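PDB 1DYQ: enterotoxin type A from Staphylococcus aureus, which acts as a superantigen, binding MHC class II molecules, partly through a zinc ion, together with T-cell receptors, and causes staphylococcal food poisoning. Local coordinates for residues Lys125-Leu130 and Val139-Val144; Thr143-Lys148 and Asp157-Arg162; Val186-Thr191 and Asn224-Ile229. The protein carries 3 engineered substitutions. One frame throughout, in Å; residues are numbered along the deposited sequence.

Contact 1: Lys125-Leu130 and Val139-Val144; sequences KVPINL and VPLETV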
ATOM      1  N   LYS A 125       2.453  17.377  -2.169  1.00 18.42           N
ATOM      2  CA  LYS A 125       2.885  16.612  -3.348  1.00 17.89           C
ATOM      3  C   LYS A 125       4.244  15.997  -3.017  1.00 17.20           C
ATOM      4  O   LYS A 125       5.136  16.685  -2.480  1.00 18.11           O
ATOM      5  CB  LYS A 125       2.969  17.513  -4.566  1.00 18.01           C
ATOM      6  CG  LYS A 125       1.658  18.126  -4.998  1.00 20.46           C
ATOM      7  CD  LYS A 125       1.818  19.014  -6.229  1.00 24.81           C
ATOM      8  CE  LYS A 125       0.523  19.757  -6.522  1.00 26.37           C
ATOM      9  NZ  LYS A 125       0.660  20.656  -7.709  1.00 27.24           N
ATOM     10  N   VAL A 126       4.335  14.674  -3.056  1.00 15.40           N
ATOM     11  CA  VAL A 126       5.552  13.985  -2.652  1.00 16.86           C
ATOM     12  C   VAL A 126       6.476  13.823  -3.856  1.00 17.71           C
ATOM     13  O   VAL A 126       6.186  13.065  -4.759  1.00 18.98           O
ATOM     14  CB  VAL A 126       5.260  12.574  -2.076  1.00 16.30           C
ATOM     15  CG1 VAL A 126       6.553  11.904  -1.683  1.00 15.95           C
ATOM     16  CG2 VAL A 126       4.313  12.716  -0.873  1.00 18.58           C
ATOM     17  N   PRO A 127       7.577  14.571  -3.854  1.00 17.84           N
ATOM     18  CA  PRO A 127       8.505  14.491  -4.990  1.00 19.07           C
ATOM     19  C   PRO A 127       9.030  13.070  -5.148  1.00 17.85           C
ATOM     20  O   PRO A 127       9.285  12.369  -4.158  1.00 15.67           O
ATOM     21  CB  PRO A 127       9.604  15.461  -4.618  1.00 20.93           C
ATOM     22  CG  PRO A 127       9.036  16.359  -3.586  1.00 19.38           C
ATOM     23  CD  PRO A 127       8.032  15.484  -2.808  1.00 18.07           C
ATOM     24  N   ILE A 128       9.161  12.635  -6.390  1.00 16.86           N
ATOM     25  CA  ILE A 128       9.727  11.354  -6.732  1.00 16.66           C
ATOM     26  C   ILE A 128      11.002  11.478  -7.577  1.00 15.14           C
ATOM     27  O   ILE A 128      10.951  12.118  -8.646  1.00 20.07           O
ATOM     28  CB  ILE A 128       8.724  10.470  -7.520  1.00 18.05           C
ATOM     29  CG1 ILE A 128       7.513  10.168  -6.638  1.00 19.80           C
ATOM     30  CG2 ILE A 128       9.422   9.172  -7.934  1.00 18.41           C
ATOM     31  CD1 ILE A 128       6.261   9.796  -7.378  1.00 19.76           C
ATOM     32  N   ASN A 129      12.061  10.859  -7.133  1.00 16.06           N
ATOM     33  CA  ASN A 129      13.265  10.707  -7.992  1.00 15.96           C
ATOM     34  C   ASN A 129      13.169   9.296  -8.611  1.00 17.09           C
ATOM     35  O   ASN A 129      13.166   8.323  -7.860  1.00 17.43           O
ATOM     36  CB  ASN A 129      14.525  10.792  -7.166  1.00 18.24           C
ATOM     37  CG  ASN A 129      14.669  12.106  -6.399  1.00 16.60           C
ATOM     38  OD1 ASN A 129      14.892  12.101  -5.193  1.00 20.07           O
ATOM     39  ND2 ASN A 129      14.492  13.205  -7.101  1.00 17.81           N
ATOM     40  N   LEU A 130      13.070   9.225  -9.922  1.00 15.79           N
ATOM     41  CA  LEU A 130      12.980   7.924 -10.576  1.00 15.50           C
ATOM     42  C   LEU A 130      14.154   7.744 -11.558  1.00 18.68           C
ATOM     43  O   LEU A 130      14.366   8.610 -12.407  1.00 19.44           O
ATOM     44  CB  LEU A 130      11.658   7.755 -11.308  1.00 16.67           C
ATOM     45  CG  LEU A 130      11.371   6.362 -11.882  1.00 17.83           C
ATOM     46  CD1 LEU A 130       9.870   6.096 -11.856  1.00 19.02           C
ATOM     47  CD2 LEU A 130      11.829   6.273 -13.352  1.00 16.89           C
ATOM     48  N   VAL A 139       8.985  12.714 -13.343  1.00 24.68           N
ATOM     49  CA  VAL A 139       7.715  12.187 -12.809  1.00 24.35           C
ATOM     50  C   VAL A 139       6.844  13.386 -12.406  1.00 24.13           C
ATOM     51  O   VAL A 139       7.307  14.231 -11.642  1.00 24.94           O
ATOM     52  CB  VAL A 139       7.942  11.314 -11.558  1.00 21.92           C
ATOM     53  CG1 VAL A 139       6.591  10.744 -11.091  1.00 21.57           C
ATOM     54  CG2 VAL A 139       8.924  10.197 -11.820  1.00 19.97           C
ATOM     55  N   PRO A 140       5.639  13.458 -12.931  1.00 24.51           N
ATOM     56  CA  PRO A 140       4.725  14.549 -12.588  1.00 25.25           C
ATOM     57  C   PRO A 140       4.631  14.730 -11.081  1.00 24.66           C
ATOM     58  O   PRO A 140       4.419  13.772 -10.334  1.00 23.81           O
ATOM     59  CB  PRO A 140       3.407  14.127 -13.183  1.00 24.60           C
ATOM     60  CG  PRO A 140       3.732  13.142 -14.250  1.00 25.25           C
ATOM     61  CD  PRO A 140       4.999  12.448 -13.795  1.00 24.51           C
ATOM     62  N   LEU A 141       4.700  15.977 -10.614  1.00 25.85           N
ATOM     63  CA  LEU A 141       4.683  16.255  -9.183  1.00 25.17           C
ATOM     64  C   LEU A 141       3.400  15.831  -8.505  1.00 23.46           C
ATOM     65  O   LEU A 141       3.447  15.497  -7.297  1.00 20.60           O
ATOM     66  CB  LEU A 141       4.994  17.736  -8.930  1.00 26.92           C
ATOM     67  CG  LEU A 141       5.296  18.165  -7.504  1.00 28.43           C
ATOM     68  CD1 LEU A 141       6.476  17.407  -6.920  1.00 30.51           C
ATOM     69  CD2 LEU A 141       5.552  19.674  -7.436  1.00 30.30           C
ATOM     70  N   GLU A 142       2.274  15.727  -9.199  1.00 24.01           N
ATOM     71  CA  GLU A 142       1.031  15.313  -8.597  1.00 24.86           C
ATOM     72  C   GLU A 142       0.887  13.791  -8.492  1.00 23.09           C
ATOM     73  O   GLU A 142      -0.203  13.346  -8.102  1.00 23.46           O
ATOM     74  CB  GLU A 142      -0.197  15.806  -9.372  1.00 30.06           C
ATOM     75  CG  GLU A 142      -0.046  16.999 -10.243  1.00 37.44           C
ATOM     76  CD  GLU A 142       0.750  16.763 -11.513  1.00 40.08           C
ATOM     77  OE1 GLU A 142       0.302  15.987 -12.385  1.00 39.57           O
ATOM     78  OE2 GLU A 142       1.841  17.367 -11.624  1.00 39.96           O
ATOM     79  N   THR A 143       1.860  13.021  -8.925  1.00 19.65           N
ATOM     80  CA  THR A 143       1.732  11.568  -8.959  1.00 17.94           C
ATOM     81  C   THR A 143       1.417  10.954  -7.604  1.00 17.55           C
ATOM     82  O   THR A 143       0.542  10.080  -7.517  1.00 20.10           O
ATOM     83  CB  THR A 143       3.027  10.926  -9.513  1.00 15.89           C
ATOM     84  OG1 THR A 143       3.245  11.456 -10.843  1.00 19.58           O
ATOM     85  CG2 THR A 143       2.892   9.436  -9.589  1.00 17.30           C
ATOM     86  N   VAL A 144       2.142  11.323  -6.576  1.00 14.63           N
ATOM     87  CA  VAL A 144       1.861  10.855  -5.207  1.00 15.39           C
ATOM     88  C   VAL A 144       1.550  12.060  -4.344  1.00 15.93           C
ATOM     89  O   VAL A 144       2.351  13.018  -4.319  1.00 15.26           O
ATOM     90  CB  VAL A 144       3.020  10.062  -4.622  1.00 13.95           C
ATOM     91  CG1 VAL A 144       2.756   9.688  -3.165  1.00 13.35           C
ATOM     92  CG2 VAL A 144       3.269   8.800  -5.451  1.00 15.45           C
TER
HETATM   93  O   HOH W   1       4.606  13.021  -6.905  1.00 17.28           O
HETATM   94  O   HOH W   2       7.010  13.557  -8.448  1.00 21.01           O

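Contact 2: Thr143-Lys148 and Asp157-Arg162; sequences TVKTNK and DLQARR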
ATOM      1  N   THR A 143       1.860  13.021  -8.925  1.00 19.65           N
ATOM      2  CA  THR A 143       1.732  11.568  -8.959  1.00 17.94           C
ATOM      3  C   THR A 143       1.417  10.954  -7.604  1.00 17.55           C
ATOM      4  O   THR A 143       0.542  10.080  -7.517  1.00 20.10           O
ATOM      5  CB  THR A 143       3.027  10.926  -9.513  1.00 15.89           C
ATOM      6  OG1 THR A 143       3.245  11.456 -10.843  1.00 19.58           O
ATOM      7  CG2 THR A 143       2.892   9.436  -9.589  1.00 17.30           C
ATOM      8  N   VAL A 144       2.142  11.323  -6.576  1.00 14.63           N
ATOM      9  CA  VAL A 144       1.861  10.855  -5.207  1.00 15.39           C
ATOM     10  C   VAL A 144       1.550  12.060  -4.344  1.00 15.93           C
ATOM     11  O   VAL A 144       2.351  13.018  -4.319  1.00 15.26           O
ATOM     12  CB  VAL A 144       3.020  10.062  -4.622  1.00 13.95           C
ATOM     13  CG1 VAL A 144       2.756   9.688  -3.165  1.00 13.35           C
ATOM     14  CG2 VAL A 144       3.269   8.800  -5.451  1.00 15.45           C
ATOM     15  N   LYS A 145       0.411  12.077  -3.668  1.00 14.23           N
ATOM     16  CA  LYS A 145       0.045  13.234  -2.865  1.00 17.26           C
ATOM     17  C   LYS A 145      -0.648  12.779  -1.584  1.00 17.43           C
ATOM     18  O   LYS A 145      -1.272  11.696  -1.584  1.00 17.34           O
ATOM     19  CB  LYS A 145      -0.923  14.151  -3.638  1.00 21.08           C
ATOM     20  CG  LYS A 145      -2.155  13.424  -4.109  1.00 26.87           C
ATOM     21  CD  LYS A 145      -3.171  14.240  -4.817  1.00 32.70           C
ATOM     22  CE  LYS A 145      -2.659  14.897  -6.078  1.00 31.78           C
ATOM     23  NZ  LYS A 145      -1.615  15.921  -5.759  1.00 35.65           N
ATOM     24  N   THR A 146      -0.634  13.625  -0.592  1.00 17.29           N
ATOM     25  CA  THR A 146      -1.354  13.276   0.657  1.00 17.18           C
ATOM     26  C   THR A 146      -1.789  14.529   1.368  1.00 16.75           C
ATOM     27  O   THR A 146      -1.173  15.592   1.231  1.00 15.74           O
ATOM     28  CB  THR A 146      -0.544  12.352   1.542  1.00 18.42           C
ATOM     29  OG1 THR A 146      -1.388  11.981   2.688  1.00 17.28           O
ATOM     30  CG2 THR A 146       0.725  12.973   2.071  1.00 18.46           C
ATOM     31  N   ASN A 147      -2.898  14.456   2.101  1.00 16.03           N
ATOM     32  CA  ASN A 147      -3.306  15.551   2.971  1.00 16.86           C
ATOM     33  C   ASN A 147      -2.941  15.261   4.421  1.00 16.64           C
ATOM     34  O   ASN A 147      -3.259  16.039   5.329  1.00 20.26           O
ATOM     35  CB  ASN A 147      -4.844  15.734   2.883  1.00 21.23           C
ATOM     36  CG  ASN A 147      -5.326  16.066   1.499  1.00 28.11           C
ATOM     37  OD1 ASN A 147      -5.003  17.121   0.958  1.00 27.12           O
ATOM     38  ND2 ASN A 147      -6.112  15.171   0.905  1.00 32.15           N
ATOM     39  N   LYS A 148      -2.154  14.199   4.660  1.00 15.03           N
ATOM     40  CA  LYS A 148      -1.835  13.785   6.000  1.00 14.07           C
ATOM     41  C   LYS A 148      -0.421  14.156   6.439  1.00 16.79           C
ATOM     42  O   LYS A 148       0.536  13.894   5.693  1.00 16.38           O
ATOM     43  CB  LYS A 148      -2.011  12.261   6.156  1.00 15.17           C
ATOM     44  CG  LYS A 148      -3.432  11.796   5.852  1.00 16.11           C
ATOM     45  CD  LYS A 148      -3.484  10.254   5.957  1.00 13.99           C
ATOM     46  CE  LYS A 148      -4.911   9.792   5.640  1.00 13.64           C
ATOM     47  NZ  LYS A 148      -5.241   9.873   4.208  1.00 13.70           N
ATOM     48  N   ASP A 157       2.638   4.013  -1.238  1.00 11.21           N
ATOM     49  CA  ASP A 157       3.057   2.912  -2.118  1.00 11.06           C
ATOM     50  C   ASP A 157       1.983   2.543  -3.106  1.00 12.32           C
ATOM     51  O   ASP A 157       2.256   2.303  -4.286  1.00 11.43           O
ATOM     52  CB  ASP A 157       3.460   1.732  -1.218  1.00 11.28           C
ATOM     53  CG  ASP A 157       4.301   0.681  -1.901  1.00 13.30           C
ATOM     54  OD1 ASP A 157       4.935   1.005  -2.946  1.00 13.03           O
ATOM     55  OD2 ASP A 157       4.347  -0.470  -1.418  1.00 12.24           O
ATOM     56  N   LEU A 158       0.697   2.558  -2.712  1.00 12.35           N
ATOM     57  CA  LEU A 158      -0.380   2.308  -3.670  1.00 10.29           C
ATOM     58  C   LEU A 158      -0.342   3.340  -4.795  1.00 10.77           C
ATOM     59  O   LEU A 158      -0.511   3.015  -5.972  1.00 12.44           O
ATOM     60  CB  LEU A 158      -1.736   2.342  -2.943  1.00 12.22           C
ATOM     61  CG  LEU A 158      -2.004   1.125  -2.045  1.00 11.79           C
ATOM     62  CD1 LEU A 158      -3.279   1.407  -1.203  1.00 13.13           C
ATOM     63  CD2 LEU A 158      -2.194  -0.128  -2.892  1.00 12.18           C
ATOM     64  N   GLN A 159      -0.149   4.616  -4.431  1.00 11.20           N
ATOM     65  CA  GLN A 159      -0.152   5.655  -5.452  1.00 12.45           C
ATOM     66  C   GLN A 159       1.082   5.501  -6.356  1.00 11.72           C
ATOM     67  O   GLN A 159       0.893   5.590  -7.584  1.00 13.31           O
ATOM     68  CB  GLN A 159      -0.180   7.052  -4.872  1.00 12.05           C
ATOM     69  CG  GLN A 159      -1.471   7.422  -4.134  1.00 13.54           C
ATOM     70  CD  GLN A 159      -1.286   8.823  -3.507  1.00 12.46           C
ATOM     71  OE1 GLN A 159      -1.320   9.801  -4.242  1.00 13.83           O
ATOM     72  NE2 GLN A 159      -1.146   8.839  -2.209  1.00 13.33           N
ATOM     73  N   ALA A 160       2.213   5.218  -5.760  1.00 12.32           N
ATOM     74  CA  ALA A 160       3.445   5.107  -6.592  1.00 12.39           C
ATOM     75  C   ALA A 160       3.386   3.940  -7.537  1.00 13.25           C
ATOM     76  O   ALA A 160       3.622   4.089  -8.747  1.00 12.74           O
ATOM     77  CB  ALA A 160       4.674   5.020  -5.697  1.00 11.43           C
ATOM     78  N   ARG A 161       2.951   2.756  -7.038  1.00 11.85           N
ATOM     79  CA  ARG A 161       2.908   1.600  -7.927  1.00 12.58           C
ATOM     80  C   ARG A 161       1.827   1.671  -8.953  1.00 11.62           C
ATOM     81  O   ARG A 161       1.995   1.120 -10.057  1.00 12.44           O
ATOM     82  CB  ARG A 161       2.824   0.297  -7.101  1.00 12.44           C
ATOM     83  CG  ARG A 161       3.973   0.152  -6.122  1.00  9.87           C
ATOM     84  CD  ARG A 161       4.209  -1.327  -5.799  1.00  9.04           C
ATOM     85  NE  ARG A 161       4.817  -1.494  -4.519  1.00 10.96           N
ATOM     86  CZ  ARG A 161       5.265  -2.626  -3.977  1.00 12.45           C
ATOM     87  NH1 ARG A 161       5.266  -3.751  -4.678  1.00 12.75           N
ATOM     88  NH2 ARG A 161       5.706  -2.632  -2.726  1.00 11.11           N
ATOM     89  N   ARG A 162       0.723   2.403  -8.736  1.00 11.88           N
ATOM     90  CA  ARG A 162      -0.298   2.566  -9.748  1.00 12.82           C
ATOM     91  C   ARG A 162       0.293   3.338 -10.959  1.00 13.81           C
ATOM     92  O   ARG A 162       0.138   2.897 -12.076  1.00 13.87           O
ATOM     93  CB  ARG A 162      -1.525   3.324  -9.253  1.00 13.64           C
ATOM     94  CG  ARG A 162      -2.590   3.523 -10.329  1.00 13.59           C
ATOM     95  CD  ARG A 162      -3.867   4.147  -9.724  1.00 14.81           C
ATOM     96  NE  ARG A 162      -4.544   3.108  -8.948  1.00 15.15           N
ATOM     97  CZ  ARG A 162      -5.260   2.123  -9.449  1.00 15.18           C
ATOM     98  NH1 ARG A 162      -5.481   2.006 -10.739  1.00 15.77           N
ATOM     99  NH2 ARG A 162      -5.736   1.189  -8.609  1.00 17.08           N
TER
HETATM  100  O   HOH W   3      -2.710  10.030  -6.591  1.00 32.11           O
HETATM  101  O   HOH W   4      -0.570   7.664  -8.742  1.00 33.90           O

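Contact 3: Val186-Thr191 and Asn224-Ile229; sequences VFHTST and NMHIDI. With ZN (zinc ion), chain B.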
ATOM      1  N   VAL A 186      11.855   3.453  -2.333  1.00 13.39           N
ATOM      2  CA  VAL A 186      12.307   3.935  -1.035  1.00 12.31           C
ATOM      3  C   VAL A 186      11.499   5.177  -0.640  1.00 10.72           C
ATOM      4  O   VAL A 186      11.329   6.129  -1.379  1.00 12.59           O
ATOM      5  CB  VAL A 186      13.804   4.318  -1.093  1.00 13.56           C
ATOM      6  CG1 VAL A 186      14.307   4.805   0.251  1.00 15.72           C
ATOM      7  CG2 VAL A 186      14.647   3.146  -1.583  1.00 15.72           C
ATOM      8  N   PHE A 187      10.998   5.111   0.605  1.00 11.46           N
ATOM      9  CA  PHE A 187      10.229   6.207   1.191  1.00 12.75           C
ATOM     10  C   PHE A 187      11.173   6.959   2.142  1.00 13.97           C
ATOM     11  O   PHE A 187      11.490   6.568   3.230  1.00 15.29           O
ATOM     12  CB  PHE A 187       9.009   5.618   1.947  1.00 13.28           C
ATOM     13  CG  PHE A 187       8.120   4.815   1.008  1.00 11.26           C
ATOM     14  CD1 PHE A 187       7.176   5.392   0.244  1.00 11.63           C
ATOM     15  CD2 PHE A 187       8.346   3.424   0.927  1.00 13.19           C
ATOM     16  CE1 PHE A 187       6.404   4.664  -0.670  1.00 11.93           C
ATOM     17  CE2 PHE A 187       7.590   2.683  -0.001  1.00 11.81           C
ATOM     18  CZ  PHE A 187       6.644   3.293  -0.764  1.00 12.96           C
ATOM     19  N   HIS A 188      11.781   8.009   1.513  1.00 13.87           N
ATOM     20  CA  HIS A 188      12.935   8.652   2.127  1.00 14.36           C
ATOM     21  C   HIS A 188      12.546   9.820   3.018  1.00 14.93           C
ATOM     22  O   HIS A 188      12.302  10.919   2.568  1.00 16.31           O
ATOM     23  CB  HIS A 188      13.909   9.138   1.041  1.00 15.74           C
ATOM     24  CG  HIS A 188      15.297   9.374   1.606  1.00 19.08           C
ATOM     25  ND1 HIS A 188      16.334   9.543   0.719  1.00 21.15           N
ATOM     26  CD2 HIS A 188      15.845   9.407   2.805  1.00 18.46           C
ATOM     27  CE1 HIS A 188      17.472   9.741   1.343  1.00 14.41           C
ATOM     28  NE2 HIS A 188      17.201   9.658   2.649  1.00 19.51           N
ATOM     29  N   THR A 189      12.488   9.543   4.320  1.00 19.99           N
ATOM     30  CA  THR A 189      12.087  10.522   5.312  1.00 23.08           C
ATOM     31  C   THR A 189      13.259  11.354   5.815  1.00 27.23           C
ATOM     32  O   THR A 189      14.402  10.915   5.709  1.00 27.38           O
ATOM     33  CB  THR A 189      11.459   9.770   6.530  1.00 24.51           C
ATOM     34  OG1 THR A 189      12.269   8.590   6.761  1.00 25.72           O
ATOM     35  CG2 THR A 189      10.055   9.317   6.181  1.00 24.23           C
ATOM     36  N   SER A 190      12.969  12.509   6.395  1.00 29.82           N
ATOM     37  CA  SER A 190      13.968  13.389   6.980  1.00 35.34           C
ATOM     38  C   SER A 190      14.655  12.697   8.169  1.00 38.89           C
ATOM     39  O   SER A 190      15.874  12.658   8.258  1.00 40.16           O
ATOM     40  CB  SER A 190      13.294  14.672   7.503  1.00 36.92           C
ATOM     41  OG  SER A 190      12.840  15.481   6.443  1.00 39.80           O
ATOM     42  N   THR A 191      13.834  12.259   9.111  1.00 42.05           N
ATOM     43  CA  THR A 191      14.281  11.466  10.238  1.00 45.44           C
ATOM     44  C   THR A 191      13.697  10.049  10.101  1.00 45.32           C
ATOM     45  O   THR A 191      12.639   9.860   9.519  1.00 47.18           O
ATOM     46  CB  THR A 191      13.863  12.034  11.598  1.00 46.29           C
ATOM     47  OG1 THR A 191      12.454  12.297  11.607  1.00 49.64           O
ATOM     48  CG2 THR A 191      14.610  13.328  11.891  1.00 48.94           C
ATOM     49  N   ASN A 224       8.646  17.151   4.505  1.00 24.64           N
ATOM     50  CA  ASN A 224       9.843  17.198   3.738  1.00 24.44           C
ATOM     51  C   ASN A 224      10.277  15.888   3.151  1.00 25.35           C
ATOM     52  O   ASN A 224      11.513  15.744   2.896  1.00 25.50           O
ATOM     53  CB  ASN A 224      11.014  17.757   4.518  1.00 29.85           C
ATOM     54  CG  ASN A 224      10.718  19.053   5.217  1.00 34.71           C
ATOM     55  OD1 ASN A 224      10.934  19.176   6.437  1.00 38.35           O
ATOM     56  ND2 ASN A 224      10.210  20.032   4.494  1.00 35.87           N
ATOM     57  N   MET A 225       9.439  14.912   2.989  1.00 19.05           N
ATOM     58  CA  MET A 225       9.910  13.583   2.518  1.00 19.43           C
ATOM     59  C   MET A 225       9.846  13.501   1.023  1.00 15.10           C
ATOM     60  O   MET A 225       9.280  14.330   0.314  1.00 19.45           O
ATOM     61  CB  MET A 225       8.957  12.572   3.165  1.00 20.32           C
ATOM     62  CG  MET A 225       9.188  11.137   2.795  1.00 25.60           C
ATOM     63  SD  MET A 225       7.924  10.424   1.654  1.00 27.95           S
ATOM     64  CE  MET A 225       6.479  11.026   2.510  1.00 10.71           C
ATOM     65  N   HIS A 226      10.528  12.463   0.478  1.00 14.11           N
ATOM     66  CA  HIS A 226      10.342  12.220  -0.971  1.00 14.66           C
ATOM     67  C   HIS A 226      10.507  10.712  -1.207  1.00 12.13           C
ATOM     68  O   HIS A 226      10.819   9.987  -0.278  1.00 13.29           O
ATOM     69  CB  HIS A 226      11.327  13.028  -1.807  1.00 14.19           C
ATOM     70  CG  HIS A 226      12.737  12.615  -1.573  1.00 14.04           C
ATOM     71  ND1 HIS A 226      13.552  13.198  -0.641  1.00 14.33           N
ATOM     72  CD2 HIS A 226      13.455  11.599  -2.130  1.00 15.37           C
ATOM     73  CE1 HIS A 226      14.722  12.597  -0.605  1.00 14.52           C
ATOM     74  NE2 HIS A 226      14.667  11.657  -1.497  1.00 18.91           N
ATOM     75  N   ILE A 227      10.239  10.299  -2.431  1.00 11.63           N
ATOM     76  CA  ILE A 227      10.295   8.878  -2.782  1.00 12.50           C
ATOM     77  C   ILE A 227      11.374   8.692  -3.877  1.00 11.26           C
ATOM     78  O   ILE A 227      11.385   9.471  -4.812  1.00 14.38           O
ATOM     79  CB  ILE A 227       8.916   8.458  -3.336  1.00 13.55           C
ATOM     80  CG1 ILE A 227       7.939   8.342  -2.133  1.00 14.66           C
ATOM     81  CG2 ILE A 227       9.013   7.117  -4.050  1.00 15.13           C
ATOM     82  CD1 ILE A 227       6.483   8.227  -2.570  1.00 14.66           C
ATOM     83  N   ASP A 228      12.091   7.598  -3.744  1.00 12.04           N
ATOM     84  CA  ASP A 228      13.071   7.216  -4.757  1.00 12.24           C
ATOM     85  C   ASP A 228      12.675   5.867  -5.371  1.00 12.93           C
ATOM     86  O   ASP A 228      12.358   4.945  -4.631  1.00 13.52           O
ATOM     87  CB  ASP A 228      14.479   7.041  -4.178  1.00 13.08           C
ATOM     88  CG  ASP A 228      14.952   8.286  -3.476  1.00 11.87           C
ATOM     89  OD1 ASP A 228      14.915   9.389  -4.040  1.00 13.83           O
ATOM     90  OD2 ASP A 228      15.216   8.080  -2.264  1.00 15.82           O
ATOM     91  N   ILE A 229      12.703   5.835  -6.685  1.00 12.20           N
ATOM     92  CA  ILE A 229      12.354   4.612  -7.415  1.00 12.36           C
ATOM     93  C   ILE A 229      13.501   4.254  -8.361  1.00 14.98           C
ATOM     94  O   ILE A 229      13.918   5.145  -9.135  1.00 16.03           O
ATOM     95  CB  ILE A 229      11.041   4.813  -8.178  1.00 14.02           C
ATOM     96  CG1 ILE A 229       9.877   4.987  -7.144  1.00 13.52           C
ATOM     97  CG2 ILE A 229      10.734   3.578  -9.025  1.00 14.75           C
ATOM     98  CD1 ILE A 229       8.570   5.349  -7.795  1.00 13.87           C
TER
HETATM   99 ZN    ZN B 234      16.066   9.930  -1.496  1.00 15.96          ZN

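Contact 1: Lys125-Leu130 and Val139-Val144
Ile128 meets Val139 and Val144 with its side chain crossing each at about a right angle. Its CD1 does most of the touching, lying 3.7 Å from Val144 CG2 and 3.8 Å from Val139 CG1. CG1 of Ile128 stands anti to the carbonyl carbon (chi1 -63°), which leaves CG2 beside that carbon, 4.0 Å from Val139 CG2. The same CG2 of Val139 reaches Leu130 CB at 3.7 Å, so one valine spans two residues of the strand. Elsewhere, the extended chain of Lys125 crosses Leu141 nearly perpendicularly, Lys125 CD packing on Leu141 CG at 3.8 Å.

Only one direct hydrogen bond joins the segments, Val126 N to Val144 O (2.9 Å, 166° at the hydrogen). Water does the rest: one molecule lies within bonding distance of Val126 O and Leu141 O and accepts from Val144 N, while a second accepts from Ile128 N beside Pro140 O. Thr143 N to Pro140 O closes a type I turn, and Thr143 OG1 adds a second bond to the same oxygen.

In the beta-grasp domain, this loop joins strand 135-137 to strand 145-148 alongside strand 119-132. Strand 226-232 pairs with 119-132, and helix 153-168 packs on Val144 through Leu156.

Contact 2: Thr143-Lys148 and Asp157-Arg162
Gln159, with the largest buried surface here, reaches from the helix to the backbone of Lys145 and binds it twice. Its CG lies anti to the carbonyl carbon (chi1 -67°) and the chain then runs extended, carrying the amide to the strand; the Gln159 side chain crosses that of Lys145 at about a right angle. OE1 accepts from Lys145 N at 2.9 Å, with a nearly straight 166° at the hydrogen; the donor is tilted from the plane of the Gln159 carbonyl. NE2 donates a hydrogen bond to Lys145 O, also at 2.9 Å, and this oxygen lies close to the amide plane. Both polar backbone atoms of one strand residue are therefore engaged by a single amide, which fixes the rotation of that amide. The glutamine is gripped further: NE2 also donates to Glu155 O one helical turn back, and a water lies 2.7 Å from Gln159 OE1.

Val144 adds the apolar part. Its CG2 lies 4.0 Å from Ala160 CB and 3.9 Å from Gln159 CB, with Ala160 N its nearest atom across the contact, at 3.7 Å. Beside this, a second water donates to Thr143 O and Gln159 O at 2.9 and 2.8 Å, bridging loop and helix.

Lys145 contributes mainly backbone, its side chain leading away from the helix. The contact thus fastens strand 145-148 to helix 153-168, the helix packed against the beta-grasp sheet. On one edge the strand pairs with 119-132, while elsewhere Leu158 and Gln159 touch Tyr89 of strand 86-91, and Leu158 packs on Tyr31 of helix 23-32.

Contact 3: Val186-Thr191 and Asn224-Ile229
His188 sits opposite His226 in an antiparallel hydrogen-bonded pair, the side chains side by side and pointing the same way. CB of His188 sits over one face of the His226 ring, 4.0 Å from its centroid and 24° off the normal, a CH-pi contact. From there CG stands anti to the backbone N (chi1 -161°) and comes within 3.9 Å of His226 NE2. ND1 binds the zinc ion at 2.3 Å and has Asp228 OD2 near its ring plane. Beyond it CE1 lies 3.2 Å from the zinc ion. The two imidazole planes meet obliquely, at 57°. His226 NE2 and Asp228 OD2 are the other two ligands from this chain, each 2.2 Å from zinc.

Backbone bonds hold the three ligands in register. His188 N bonds to His226 O at 2.8 Å, and Val186 and Asp228 form a second hydrogen-bonded pair. Between them Phe187 and Ile227, a non-hydrogen-bonded pair, pack on the opposite face, where Phe187 meets helix 153-168.

Two neutral imidazole nitrogens and one carboxylate oxygen would probably leave the site with a net positive charge. Three protein ligands are consistent with another from MHC class II, whose zinc-dependent binding this site serves.

Contacts 1 and 2 share Thr143 and Val144, and their centres lie 9 Å apart: the loop that packs on strand 119-132 runs straight into the strand tied to the helix. Contact 1 meets contact 3 at the sheet, since strand 226-232 pairs with strand 119-132; Asn129 N lies 2.8 Å from Ile227 O and Asn129 O 2.8 Å from Ile229 N. Contacts 2 and 3 touch through the interior, with Asp157 CB 3.6 Å from Phe187 CZ and Val144 CG1 4.0 Å from Ile227 CD1. The zinc ion belongs to contact 3, and the side chain of Pro127 is about 9 Å from it. The side chain of Ala160 is about 13 Å from the zinc ion.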